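Local coordinates for hypothetical protein VPA1032 (Vibrio parahaemolyticus, PDB 1ZBP) that is of unknown function but belongs to the ImpE family, whose relatives are probably accessory proteins of bacterial type VI secretion systems, at residues Asn6-Gly11 with Gln218-Glu223; Gln15-Leu20 with Glu39-Asp44; Asp147-Leu152 with Met208-Ser213; Leu176-Ala181 with Ser253-Leu258. All coordinates share one frame; numbering follows the deposited sequence.

In the fold
The four contacts run from the helical N-terminal part to the sheet of the ImpE region. Contacts 1 and 2 have centres about 11 Å apart and touch: Lys-219 NZ probably bonds to Asp-44 O. Contact 1 ties the start of the chain to segment 218-223, and contact 2 pairs the first two long helices. Contact 3 joins two loops, its centre about 8 Å from that of the chain. It meets contact 1 where Thr-209 OG1 bonds to Gln-218 O. It meets contact 4 where the selenomethionine Met-208 packs on Ile-178. Contacts 2 and 4 are the farthest apart, with centres about 25 Å apart. No ligand or active site is known here.

Contact 1. Residues Asn6-Gly11 with Gln218-Glu223; sequences NALSEG and QKLGRE
Arg-222 reaches across to Leu-8 and grips its carbonyl oxygen with the outer nitrogens of the guanidinium. NH1 makes the stronger bond to Leu-8 O, at 2.7 Å and close to straight (162°). The oxygen lies in the guanidinium plane. NH2 adds a weak bond to Leu-8 O at 3.2 Å. Leu-8 O also takes a weak bond from Gly-11 N, which closes the type I turn. Gly-11 has positive phi and is the C-prime residue of the Schellman motif that ends the first helix. Gly-221 plays a like part at the end of the partner helix, and Arg-222 follows directly. The arginine chain is extended from CG to NE, which carries its head over to the turn. This is the close part: Arg-222 NH1 also comes within 3.1 Å of Gly-11 CA. The leucines beside it pack at ordinary distance. Leu-220 CD2 meets Leu-8 CD1 at 3.9 Å, and Leu-220 CD1 lies on Gly-11 CA, also at 3.9 Å. The loose side is at Ser-9, exposed and barely touching. Leu-8 also packs on Leu-13 of helix 13-25 and Leu-40 of helix 31-44, while Glu-223 leads into strand 224-228, its backbone hydrogen-bonded to Leu-240.

Contact 2. Residues Gln15-Leu20 with Glu39-Asp44; sequences QALELL and ELLCID
Segments 15-20 and 39-44 run nearly antiparallel, at 149° between their N-to-C directions, with axes 10.4 Å apart and Leu-17 and Leu-40 nearest in backbone. No hydrogen bond crosses; the interface is mostly aliphatic, with the Asp-44 carboxylate at one side. Leu-40 carries most of one side. Its CD1 meets Leu-20 CD1 at 3.4 Å, which is tight for two methyl groups, and the two side chains cross at about a right angle. Leu-40 CD1 also lies 4.1 Å from Ala-16 CB. Leu-17 carries most of the other side. It and Leu-40 slide past each other in opposite directions, and Leu-17 CD2 comes to rest 3.6 Å from Leu-40 CB. This is an antiparallel helical hairpin: helices 13-25 and 31-44 follow each other in the chain and pack along their lengths. One branch of Leu-17 serves each end of its partner segment. CD2 also approaches Leu-41 CD2 at 4.4 Å, while CD1 lies 4.0 Å from Asp-44 OD2. The Asp-44 carboxylate is placed there because CG stands anti to the backbone N (chi1 179°). The five hydrophobic residues that touch are all buried. Trp-4 of helix 4-7 lies against Leu-20 and Leu-40, and Phe-37 packs on Leu-17 and Leu-20. Helix 47-60 covers Leu-41 with Arg-49, Ala-50 and Gln-53. The Asp-44 carbonyl oxygen accepts a hydrogen bond from Lys-219 NZ.

Contact 3. Residues Asp147-Leu152 with Met208-Ser213; sequences DIDDRL and MTYVDS
Two successive Asx turns, at Asp-147 and Asp-149, shape the loop after strand 140-147 and present it to Tyr-210. The Tyr-210 hydroxyl donates to Asp-147 OD1 at 2.6 Å, on the syn lone pair. The same oxygen takes Asp-149 N at 2.9 Å from its anti side, which closes the first turn. Two donors thus fix the rotation of this buried carboxylate. Asp-149 lies over one face of the Tyr-210 ring, with OD1 offset toward the rim and its carboxylate only 20° from the ring plane. Asp-149 CB approaches Tyr-210 CE1 at 3.4 Å. Asp-149 OD2 holds the next stretch of loop. It accepts from Arg-151 N and Leu-152 N, which makes both an Asx turn and a longer Asx motif. Leu-152 CD2 meets the ring from its edge, 3.9 Å from Tyr-210 CE1. Farther out, Arg-151 bends at chi2 (105°) and chi3 (55°) and forms a salt bridge to Asp-212. Its NH2 lies 3.0 Å from Asp-212 OD2, on the syn lone pair. Val-211 CG1 sits at the guanidinium edge. Asp-212 belongs to the type I turn from Tyr-210 to Ser-213, where Ser-213 OG donates to Tyr-210 O at 2.7 Å. Strand 235-239 lies alongside: Leu-236 packs on Asp-149, Arg-151 and Asp-212.

Contact 4. Residues Leu176-Ala181 with Ser253-Leu258; sequences LEIKSA and SDLQNL
Leu-176 and Leu-258 form an antiparallel hydrogen-bonded pair that joins strands 173-178 and 257-260 inside the large sheet. Leu-176 N donates to Leu-258 O at 2.9 Å, in the carbonyl plane. Leu-258 N returns a bond to Leu-176 O at 2.8 Å. The third bond is straighter: Ile-178 N to Gln-256 O at 2.7 Å (170°). Two CA-H...O contacts add to these carbonyls: Asn-257 CA to Leu-176 O at 3.0 Å, and Glu-177 CA to Gln-256 O. Asn-257 OD1 lies 3.1 Å from Gln-256 O without a bond. Between these bonds, Glu-177 and Asn-257 make the non-hydrogen-bonded pair. Their side chains lie side by side, and Glu-177 CG touches Asn-257 OD1 at 3.9 Å. The backbone of Glu-177 bonds instead to Glu-193 of strand 189-196. On the other face Leu-176 and Leu-258 meet through their CB atoms at 3.7 Å. Ile-178 crosses Leu-255 at about a right angle, CD1 against CD2 at 3.8 Å. Ile-178 CG1 stands anti to the carbonyl carbon (chi1 -52°), which brings CD1 to Leu-255. The backbone atoms named are thus paired; the leucines meet Phe-194, Phe-135 and Trp-243. Glu-177 and Glu-193 bring like charges together, perhaps favouring a proton on one.

Contact 1. Residues Asn6-Gly11 with Gln218-Glu223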
loop_
_atom_site.group_PDB
_atom_site.type_symbol
_atom_site.label_atom_id
_atom_site.label_comp_id
_atom_site.label_asym_id
_atom_site.label_seq_id
_atom_site.Cartn_x
_atom_site.Cartn_y
_atom_site.Cartn_z
ATOM N N ASN A 6 -15.835 9.052 17.231
ATOM C CA ASN A 6 -15.149 9.235 18.503
ATOM C C ASN A 6 -14.422 7.930 18.829
ATOM O O ASN A 6 -13.346 7.935 19.434
ATOM C CB ASN A 6 -16.168 9.571 19.599
ATOM C CG ASN A 6 -15.684 10.668 20.539
ATOM O OD1 ASN A 6 -14.798 10.453 21.372
ATOM N ND2 ASN A 6 -16.265 11.860 20.402
ATOM N N ALA A 7 -15.005 6.809 18.420
ATOM C CA ALA A 7 -14.382 5.518 18.663
ATOM C C ALA A 7 -13.161 5.383 17.760
ATOM O O ALA A 7 -12.215 4.673 18.088
ATOM C CB ALA A 7 -15.375 4.394 18.388
ATOM N N LEU A 8 -13.192 6.073 16.622
ATOM C CA LEU A 8 -12.085 6.038 15.669
ATOM C C LEU A 8 -10.908 6.878 16.178
ATOM O O LEU A 8 -9.757 6.634 15.812
ATOM C CB LEU A 8 -12.541 6.556 14.298
ATOM C CG LEU A 8 -11.608 6.318 13.101
ATOM C CD1 LEU A 8 -11.490 4.825 12.842
ATOM C CD2 LEU A 8 -12.153 7.021 11.857
ATOM N N SER A 9 -11.198 7.873 17.015
ATOM C CA SER A 9 -10.146 8.717 17.586
ATOM C C SER A 9 -9.398 7.930 18.665
ATOM O O SER A 9 -8.225 8.182 18.932
ATOM C CB SER A 9 -10.738 9.987 18.213
ATOM O OG SER A 9 -11.216 10.885 17.230
ATOM N N GLU A 10 -10.092 6.981 19.285
ATOM C CA GLU A 10 -9.494 6.164 20.326
ATOM C C GLU A 10 -8.811 4.953 19.714
ATOM O O GLU A 10 -8.559 3.957 20.398
ATOM C CB GLU A 10 -10.558 5.701 21.326
ATOM C CG GLU A 10 -11.266 6.834 22.067
ATOM C CD GLU A 10 -10.301 7.868 22.635
ATOM O OE1 GLU A 10 -9.903 8.787 21.881
ATOM O OE2 GLU A 10 -9.933 7.753 23.829
ATOM N N GLY A 11 -8.528 5.042 18.417
ATOM C CA GLY A 11 -7.876 3.951 17.716
ATOM C C GLY A 11 -8.677 2.668 17.737
ATOM O O GLY A 11 -8.123 1.584 17.568
ATOM N N GLN A 218 -2.178 -0.840 13.523
ATOM C CA GLN A 218 -1.374 -1.062 12.320
ATOM C C GLN A 218 -2.197 -0.738 11.056
ATOM O O GLN A 218 -1.717 -0.070 10.139
ATOM C CB GLN A 218 -0.884 -2.509 12.306
ATOM C CG GLN A 218 0.225 -2.758 13.332
ATOM C CD GLN A 218 0.267 -4.184 13.866
ATOM O OE1 GLN A 218 -0.286 -5.113 13.269
ATOM N NE2 GLN A 218 0.945 -4.363 14.994
ATOM N N LYS A 219 -3.447 -1.186 11.033
ATOM C CA LYS A 219 -4.313 -0.927 9.906
ATOM C C LYS A 219 -4.553 0.563 9.754
ATOM O O LYS A 219 -4.577 1.085 8.644
ATOM C CB LYS A 219 -5.633 -1.670 10.083
ATOM C CG LYS A 219 -5.484 -3.172 9.997
ATOM C CD LYS A 219 -6.820 -3.860 10.137
ATOM C CE LYS A 219 -6.654 -5.369 10.165
ATOM N NZ LYS A 219 -7.951 -6.044 10.461
ATOM N N LEU A 220 -4.734 1.253 10.874
ATOM C CA LEU A 220 -4.962 2.694 10.841
ATOM C C LEU A 220 -3.676 3.462 10.535
ATOM O O LEU A 220 -3.707 4.665 10.266
ATOM C CB LEU A 220 -5.539 3.166 12.179
ATOM C CG LEU A 220 -7.023 2.876 12.455
ATOM C CD1 LEU A 220 -7.290 3.071 13.945
ATOM C CD2 LEU A 220 -7.915 3.798 11.626
ATOM N N GLY A 221 -2.553 2.753 10.561
ATOM C CA GLY A 221 -1.275 3.379 10.292
ATOM C C GLY A 221 -0.803 4.243 11.441
ATOM O O GLY A 221 -0.104 5.225 11.226
ATOM N N ARG A 222 -1.173 3.870 12.664
ATOM C CA ARG A 222 -0.796 4.645 13.841
ATOM C C ARG A 222 0.374 4.059 14.625
ATOM O O ARG A 222 0.620 4.434 15.766
ATOM C CB ARG A 222 -2.020 4.839 14.749
ATOM C CG ARG A 222 -3.029 5.840 14.171
ATOM C CD ARG A 222 -4.359 5.821 14.899
ATOM N NE ARG A 222 -5.258 6.861 14.400
ATOM C CZ ARG A 222 -6.555 6.932 14.693
ATOM N NH1 ARG A 222 -7.109 6.023 15.481
ATOM N NH2 ARG A 222 -7.299 7.912 14.197
ATOM N N GLU A 223 1.091 3.132 14.008
ATOM C CA GLU A 223 2.264 2.557 14.630
ATOM C C GLU A 223 2.937 1.610 13.652
ATOM O O GLU A 223 2.316 1.133 12.698
ATOM C CB GLU A 223 1.913 1.837 15.937
ATOM C CG GLU A 223 1.320 0.444 15.797
ATOM C CD GLU A 223 1.323 -0.326 17.124
ATOM O OE1 GLU A 223 0.737 0.178 18.118
ATOM O OE2 GLU A 223 1.910 -1.436 17.167
#

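Contact 2. Residues Gln15-Leu20 with Glu39-Asp44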
loop_
_atom_site.group_PDB
_atom_site.type_symbol
_atom_site.label_atom_id
_atom_site.label_comp_id
_atom_site.label_asym_id
_atom_site.label_seq_id
_atom_site.Cartn_x
_atom_site.Cartn_y
_atom_site.Cartn_z
ATOM N N GLN A 15 -14.801 -1.242 17.004
ATOM C CA GLN A 15 -15.916 -0.532 17.631
ATOM C C GLN A 15 -16.541 0.486 16.679
ATOM O O GLN A 15 -17.763 0.607 16.605
ATOM C CB GLN A 15 -15.446 0.176 18.917
ATOM C CG GLN A 15 -16.442 1.203 19.481
ATOM C CD GLN A 15 -15.967 1.862 20.776
ATOM O OE1 GLN A 15 -14.817 2.290 20.886
ATOM N NE2 GLN A 15 -16.865 1.969 21.753
ATOM N N ALA A 16 -15.694 1.215 15.957
ATOM C CA ALA A 16 -16.156 2.228 15.010
ATOM C C ALA A 16 -17.069 1.613 13.949
ATOM O O ALA A 16 -18.012 2.261 13.488
ATOM C CB ALA A 16 -14.961 2.913 14.346
ATOM N N LEU A 17 -16.789 0.366 13.573
ATOM C CA LEU A 17 -17.590 -0.339 12.579
ATOM C C LEU A 17 -18.971 -0.682 13.138
ATOM O O LEU A 17 -19.986 -0.518 12.455
ATOM C CB LEU A 17 -16.868 -1.614 12.122
ATOM C CG LEU A 17 -15.583 -1.418 11.305
ATOM C CD1 LEU A 17 -14.912 -2.763 11.044
ATOM C CD2 LEU A 17 -15.918 -0.724 9.992
ATOM N N GLU A 18 -19.004 -1.147 14.385
ATOM C CA GLU A 18 -20.256 -1.513 15.052
ATOM C C GLU A 18 -21.182 -0.309 15.140
ATOM O O GLU A 18 -22.380 -0.416 14.891
ATOM C CB GLU A 18 -19.984 -2.037 16.467
ATOM C CG GLU A 18 -18.857 -3.048 16.567
ATOM C CD GLU A 18 -18.960 -4.148 15.534
ATOM O OE1 GLU A 18 -18.820 -3.843 14.328
ATOM O OE2 GLU A 18 -19.179 -5.317 15.927
ATOM N N LEU A 19 -20.619 0.835 15.511
ATOM C CA LEU A 19 -21.405 2.057 15.620
ATOM C C LEU A 19 -21.971 2.499 14.261
ATOM O O LEU A 19 -22.917 3.284 14.205
ATOM C CB LEU A 19 -20.566 3.187 16.241
ATOM C CG LEU A 19 -20.333 3.105 17.752
ATOM C CD1 LEU A 19 -19.371 4.200 18.201
ATOM C CD2 LEU A 19 -21.662 3.237 18.477
ATOM N N LEU A 20 -21.396 1.989 13.175
ATOM C CA LEU A 20 -21.865 2.331 11.839
ATOM C C LEU A 20 -22.907 1.330 11.348
ATOM O O LEU A 20 -23.960 1.718 10.841
ATOM C CB LEU A 20 -20.691 2.388 10.861
ATOM C CG LEU A 20 -19.798 3.612 11.043
ATOM C CD1 LEU A 20 -18.574 3.528 10.146
ATOM C CD2 LEU A 20 -20.604 4.859 10.737
ATOM N N GLU A 39 -15.354 2.993 3.849
ATOM C CA GLU A 39 -13.976 3.431 4.044
ATOM C C GLU A 39 -13.320 2.639 5.165
ATOM O O GLU A 39 -12.234 2.076 4.985
ATOM C CB GLU A 39 -13.916 4.934 4.350
ATOM C CG GLU A 39 -13.931 5.811 3.108
ATOM C CD GLU A 39 -13.783 7.290 3.425
ATOM O OE1 GLU A 39 -13.491 8.071 2.497
ATOM O OE2 GLU A 39 -13.973 7.678 4.598
ATOM N N LEU A 40 -13.989 2.573 6.312
ATOM C CA LEU A 40 -13.458 1.846 7.459
ATOM C C LEU A 40 -13.414 0.338 7.217
ATOM O O LEU A 40 -12.808 -0.409 7.991
ATOM C CB LEU A 40 -14.280 2.170 8.715
ATOM C CG LEU A 40 -14.426 3.678 9.020
ATOM C CD1 LEU A 40 -15.191 3.880 10.321
ATOM C CD2 LEU A 40 -13.051 4.331 9.104
ATOM N N LEU A 41 -14.059 -0.112 6.146
ATOM C CA LEU A 41 -14.054 -1.535 5.796
ATOM C C LEU A 41 -12.780 -1.868 5.015
ATOM O O LEU A 41 -12.217 -2.962 5.143
ATOM C CB LEU A 41 -15.285 -1.880 4.954
ATOM C CG LEU A 41 -16.548 -2.188 5.768
ATOM C CD1 LEU A 41 -17.741 -2.326 4.835
ATOM C CD2 LEU A 41 -16.348 -3.475 6.573
ATOM N N CYS A 42 -12.332 -0.917 4.200
ATOM C CA CYS A 42 -11.114 -1.114 3.423
ATOM C C CYS A 42 -9.896 -1.087 4.351
ATOM O O CYS A 42 -8.938 -1.840 4.156
ATOM C CB CYS A 42 -10.995 -0.041 2.345
ATOM S SG CYS A 42 -12.275 -0.196 1.092
ATOM N N ILE A 43 -9.948 -0.229 5.367
ATOM C CA ILE A 43 -8.864 -0.129 6.329
ATOM C C ILE A 43 -8.744 -1.446 7.104
ATOM O O ILE A 43 -7.642 -1.898 7.415
ATOM C CB ILE A 43 -9.104 1.027 7.330
ATOM C CG1 ILE A 43 -9.156 2.361 6.593
ATOM C CG2 ILE A 43 -7.980 1.064 8.360
ATOM C CD1 ILE A 43 -9.474 3.532 7.485
ATOM N N ASP A 44 -9.883 -2.063 7.404
ATOM C CA ASP A 44 -9.895 -3.318 8.145
ATOM C C ASP A 44 -9.413 -4.461 7.268
ATOM O O ASP A 44 -8.984 -5.507 7.765
ATOM C CB ASP A 44 -11.309 -3.616 8.645
ATOM C CG ASP A 44 -11.394 -4.922 9.415
ATOM O OD1 ASP A 44 -11.317 -6.001 8.786
ATOM O OD2 ASP A 44 -11.539 -4.869 10.654
#

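Contact 3. Residues Asp147-Leu152 with Met208-Ser213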
loop_
_atom_site.group_PDB
_atom_site.type_symbol
_atom_site.label_atom_id
_atom_site.label_comp_id
_atom_site.label_asym_id
_atom_site.label_seq_id
_atom_site.Cartn_x
_atom_site.Cartn_y
_atom_site.Cartn_z
ATOM N N ASP A 147 12.795 0.519 0.990
ATOM C CA ASP A 147 11.842 0.262 2.079
ATOM C C ASP A 147 12.546 -0.647 3.102
ATOM O O ASP A 147 13.272 -1.561 2.718
ATOM C CB ASP A 147 10.589 -0.438 1.540
ATOM C CG ASP A 147 9.441 -0.459 2.544
ATOM O OD1 ASP A 147 9.649 -0.875 3.703
ATOM O OD2 ASP A 147 8.320 -0.060 2.168
ATOM N N ILE A 148 12.346 -0.394 4.394
ATOM C CA ILE A 148 12.994 -1.208 5.427
ATOM C C ILE A 148 12.535 -2.667 5.337
ATOM O O ILE A 148 13.337 -3.592 5.495
ATOM C CB ILE A 148 12.725 -0.642 6.850
ATOM C CG1 ILE A 148 13.466 0.691 7.025
ATOM C CG2 ILE A 148 13.194 -1.648 7.922
ATOM C CD1 ILE A 148 13.166 1.399 8.355
ATOM N N ASP A 149 11.241 -2.847 5.082
ATOM C CA ASP A 149 10.596 -4.149 4.900
ATOM C C ASP A 149 11.429 -4.986 3.919
ATOM O O ASP A 149 11.899 -4.460 2.906
ATOM C CB ASP A 149 9.208 -3.918 4.301
ATOM C CG ASP A 149 8.366 -5.174 4.248
ATOM O OD1 ASP A 149 7.741 -5.524 5.270
ATOM O OD2 ASP A 149 8.337 -5.814 3.182
ATOM N N ASP A 150 11.608 -6.278 4.193
ATOM C CA ASP A 150 12.400 -7.135 3.293
ATOM C C ASP A 150 11.617 -7.719 2.126
ATOM O O ASP A 150 12.209 -8.244 1.181
ATOM C CB ASP A 150 13.060 -8.265 4.074
ATOM C CG ASP A 150 14.271 -7.802 4.826
ATOM O OD1 ASP A 150 14.506 -8.325 5.940
ATOM O OD2 ASP A 150 14.998 -6.921 4.303
ATOM N N ARG A 151 10.293 -7.636 2.194
ATOM C CA ARG A 151 9.450 -8.135 1.115
ATOM C C ARG A 151 9.422 -7.084 -0.007
ATOM O O ARG A 151 9.634 -7.401 -1.187
ATOM C CB ARG A 151 8.029 -8.408 1.635
ATOM C CG ARG A 151 6.937 -8.353 0.567
ATOM C CD ARG A 151 6.452 -9.736 0.195
ATOM N NE ARG A 151 6.000 -10.455 1.380
ATOM C CZ ARG A 151 5.012 -10.042 2.159
ATOM N NH1 ARG A 151 4.376 -8.923 1.860
ATOM N NH2 ARG A 151 4.683 -10.720 3.248
ATOM N N LEU A 152 9.171 -5.831 0.366
ATOM C CA LEU A 152 9.112 -4.739 -0.607
ATOM C C LEU A 152 10.487 -4.321 -1.130
ATOM O O LEU A 152 10.635 -4.033 -2.315
ATOM C CB LEU A 152 8.386 -3.534 0.010
ATOM C CG LEU A 152 6.886 -3.380 -0.280
ATOM C CD1 LEU A 152 6.243 -4.727 -0.589
ATOM C CD2 LEU A 152 6.223 -2.684 0.895
HETATM N N MSE A 208 -0.381 2.966 2.235
HETATM C CA MSE A 208 0.490 3.591 3.225
HETATM C C MSE A 208 0.886 2.656 4.375
HETATM O O MSE A 208 1.705 3.019 5.212
HETATM C CB MSE A 208 -0.226 4.833 3.781
HETATM C CG MSE A 208 0.554 6.135 3.728
HETATM SE SE MSE A 208 1.372 6.562 2.014
HETATM C CE MSE A 208 2.455 8.059 2.649
ATOM N N THR A 209 0.318 1.454 4.404
ATOM C CA THR A 209 0.598 0.486 5.468
ATOM C C THR A 209 1.057 -0.854 4.887
ATOM O O THR A 209 0.759 -1.161 3.746
ATOM C CB THR A 209 -0.671 0.250 6.318
ATOM O OG1 THR A 209 -0.320 -0.444 7.521
ATOM C CG2 THR A 209 -1.674 -0.578 5.550
ATOM N N TYR A 210 1.788 -1.650 5.661
ATOM C CA TYR A 210 2.239 -2.945 5.160
ATOM C C TYR A 210 1.091 -3.924 4.980
ATOM O O TYR A 210 0.070 -3.806 5.634
ATOM C CB TYR A 210 3.300 -3.541 6.089
ATOM C CG TYR A 210 4.598 -2.792 6.015
ATOM C CD1 TYR A 210 5.312 -2.713 4.811
ATOM C CD2 TYR A 210 5.082 -2.097 7.113
ATOM C CE1 TYR A 210 6.467 -1.956 4.710
ATOM C CE2 TYR A 210 6.230 -1.342 7.016
ATOM C CZ TYR A 210 6.915 -1.276 5.820
ATOM O OH TYR A 210 8.064 -0.532 5.756
ATOM N N VAL A 211 1.279 -4.903 4.100
ATOM C CA VAL A 211 0.244 -5.889 3.813
ATOM C C VAL A 211 -0.070 -6.827 4.982
ATOM O O VAL A 211 -1.206 -7.287 5.127
ATOM C CB VAL A 211 0.603 -6.714 2.532
ATOM C CG1 VAL A 211 1.744 -7.683 2.813
ATOM C CG2 VAL A 211 -0.624 -7.440 2.018
ATOM N N ASP A 212 0.918 -7.089 5.828
ATOM C CA ASP A 212 0.709 -7.968 6.974
ATOM C C ASP A 212 0.107 -7.289 8.209
ATOM O O ASP A 212 -0.238 -7.968 9.173
ATOM C CB ASP A 212 2.023 -8.648 7.374
ATOM C CG ASP A 212 2.453 -9.706 6.386
ATOM O OD1 ASP A 212 1.702 -10.692 6.200
ATOM O OD2 ASP A 212 3.541 -9.561 5.782
ATOM N N SER A 213 -0.034 -5.967 8.193
ATOM C CA SER A 213 -0.585 -5.278 9.358
ATOM C C SER A 213 -1.855 -5.966 9.871
ATOM O O SER A 213 -2.789 -6.227 9.105
ATOM C CB SER A 213 -0.827 -3.792 9.045
ATOM O OG SER A 213 -1.453 -3.609 7.803
#

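Contact 4. Residues Leu176-Ala181 with Ser253-Leu258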
loop_
_atom_site.group_PDB
_atom_site.type_symbol
_atom_site.label_atom_id
_atom_site.label_comp_id
_atom_site.label_asym_id
_atom_site.label_seq_id
_atom_site.Cartn_x
_atom_site.Cartn_y
_atom_site.Cartn_z
ATOM N N LEU A 176 8.035 11.714 -7.650
ATOM C CA LEU A 176 6.968 11.075 -6.873
ATOM C C LEU A 176 6.434 12.110 -5.904
ATOM O O LEU A 176 7.196 12.848 -5.289
ATOM C CB LEU A 176 7.505 9.846 -6.113
ATOM C CG LEU A 176 6.540 8.847 -5.452
ATOM C CD1 LEU A 176 6.123 9.369 -4.121
ATOM C CD2 LEU A 176 5.328 8.582 -6.345
ATOM N N GLU A 177 5.120 12.185 -5.788
ATOM C CA GLU A 177 4.517 13.143 -4.883
ATOM C C GLU A 177 3.416 12.465 -4.088
ATOM O O GLU A 177 2.492 11.874 -4.658
ATOM C CB GLU A 177 3.946 14.332 -5.664
ATOM C CG GLU A 177 3.284 15.407 -4.792
ATOM C CD GLU A 177 2.390 16.372 -5.583
ATOM O OE1 GLU A 177 1.743 17.238 -4.938
ATOM O OE2 GLU A 177 2.330 16.264 -6.837
ATOM N N ILE A 178 3.529 12.537 -2.769
ATOM C CA ILE A 178 2.528 11.939 -1.903
ATOM C C ILE A 178 1.659 13.063 -1.365
ATOM O O ILE A 178 2.140 13.959 -0.678
ATOM C CB ILE A 178 3.187 11.192 -0.750
ATOM C CG1 ILE A 178 4.231 10.220 -1.313
ATOM C CG2 ILE A 178 2.134 10.419 0.041
ATOM C CD1 ILE A 178 4.933 9.416 -0.261
ATOM N N LYS A 179 0.379 13.015 -1.707
ATOM C CA LYS A 179 -0.564 14.035 -1.296
ATOM C C LYS A 179 -1.032 13.834 0.131
ATOM O O LYS A 179 -0.779 12.798 0.750
ATOM C CB LYS A 179 -1.759 14.072 -2.271
ATOM C CG LYS A 179 -1.467 14.849 -3.563
ATOM C CD LYS A 179 -2.252 14.331 -4.772
ATOM C CE LYS A 179 -3.767 14.268 -4.518
ATOM N NZ LYS A 179 -4.578 13.852 -5.725
ATOM N N SER A 180 -1.681 14.852 0.674
ATOM C CA SER A 180 -2.194 14.758 2.030
ATOM C C SER A 180 -3.562 14.119 1.908
ATOM O O SER A 180 -4.251 14.295 0.896
ATOM C CB SER A 180 -2.283 16.144 2.655
ATOM O OG SER A 180 -0.960 16.643 2.893
ATOM N N ALA A 181 -3.930 13.340 2.919
ATOM C CA ALA A 181 -5.209 12.642 2.936
ATOM C C ALA A 181 -6.338 13.633 3.120
ATOM O O ALA A 181 -6.268 14.526 3.961
ATOM C CB ALA A 181 -5.235 11.612 4.055
ATOM N N SER A 253 4.766 8.612 5.978
ATOM C CA SER A 253 3.915 9.774 6.192
ATOM C C SER A 253 4.696 11.093 6.216
ATOM O O SER A 253 4.107 12.164 6.081
ATOM C CB SER A 253 3.112 9.621 7.491
ATOM O OG SER A 253 3.942 9.724 8.636
ATOM N N ASP A 254 6.011 11.031 6.388
ATOM C CA ASP A 254 6.793 12.265 6.406
ATOM C C ASP A 254 7.467 12.498 5.079
ATOM O O ASP A 254 8.338 13.355 4.965
ATOM C CB ASP A 254 7.867 12.247 7.485
ATOM C CG ASP A 254 7.291 12.202 8.872
ATOM O OD1 ASP A 254 6.125 12.621 9.053
ATOM O OD2 ASP A 254 8.012 11.751 9.787
ATOM N N LEU A 255 7.082 11.721 4.078
ATOM C CA LEU A 255 7.648 11.877 2.747
ATOM C C LEU A 255 6.620 12.579 1.858
ATOM O O LEU A 255 5.508 12.077 1.685
ATOM C CB LEU A 255 7.996 10.506 2.159
ATOM C CG LEU A 255 8.580 10.523 0.745
ATOM C CD1 LEU A 255 9.956 11.188 0.767
ATOM C CD2 LEU A 255 8.682 9.105 0.204
ATOM N N GLN A 256 6.993 13.733 1.306
ATOM C CA GLN A 256 6.103 14.485 0.420
ATOM C C GLN A 256 6.459 14.275 -1.052
ATOM O O GLN A 256 5.573 14.035 -1.868
ATOM C CB GLN A 256 6.138 15.994 0.714
ATOM C CG GLN A 256 5.324 16.459 1.911
ATOM C CD GLN A 256 5.992 16.130 3.233
ATOM O OE1 GLN A 256 7.165 16.455 3.447
ATOM N NE2 GLN A 256 5.245 15.484 4.132
ATOM N N ASN A 257 7.740 14.378 -1.396
ATOM C CA ASN A 257 8.155 14.198 -2.785
ATOM C C ASN A 257 9.516 13.526 -2.955
ATOM O O ASN A 257 10.398 13.616 -2.100
ATOM C CB ASN A 257 8.215 15.542 -3.528
ATOM C CG ASN A 257 7.572 16.678 -2.757
ATOM O OD1 ASN A 257 6.360 16.910 -2.851
ATOM N ND2 ASN A 257 8.383 17.396 -1.975
ATOM N N LEU A 258 9.667 12.841 -4.075
ATOM C CA LEU A 258 10.924 12.205 -4.418
ATOM C C LEU A 258 11.336 12.741 -5.781
ATOM O O LEU A 258 10.518 12.814 -6.693
ATOM C CB LEU A 258 10.778 10.686 -4.494
ATOM C CG LEU A 258 10.871 9.899 -3.190
ATOM C CD1 LEU A 258 10.688 8.415 -3.498
ATOM C CD2 LEU A 258 12.216 10.149 -2.527
#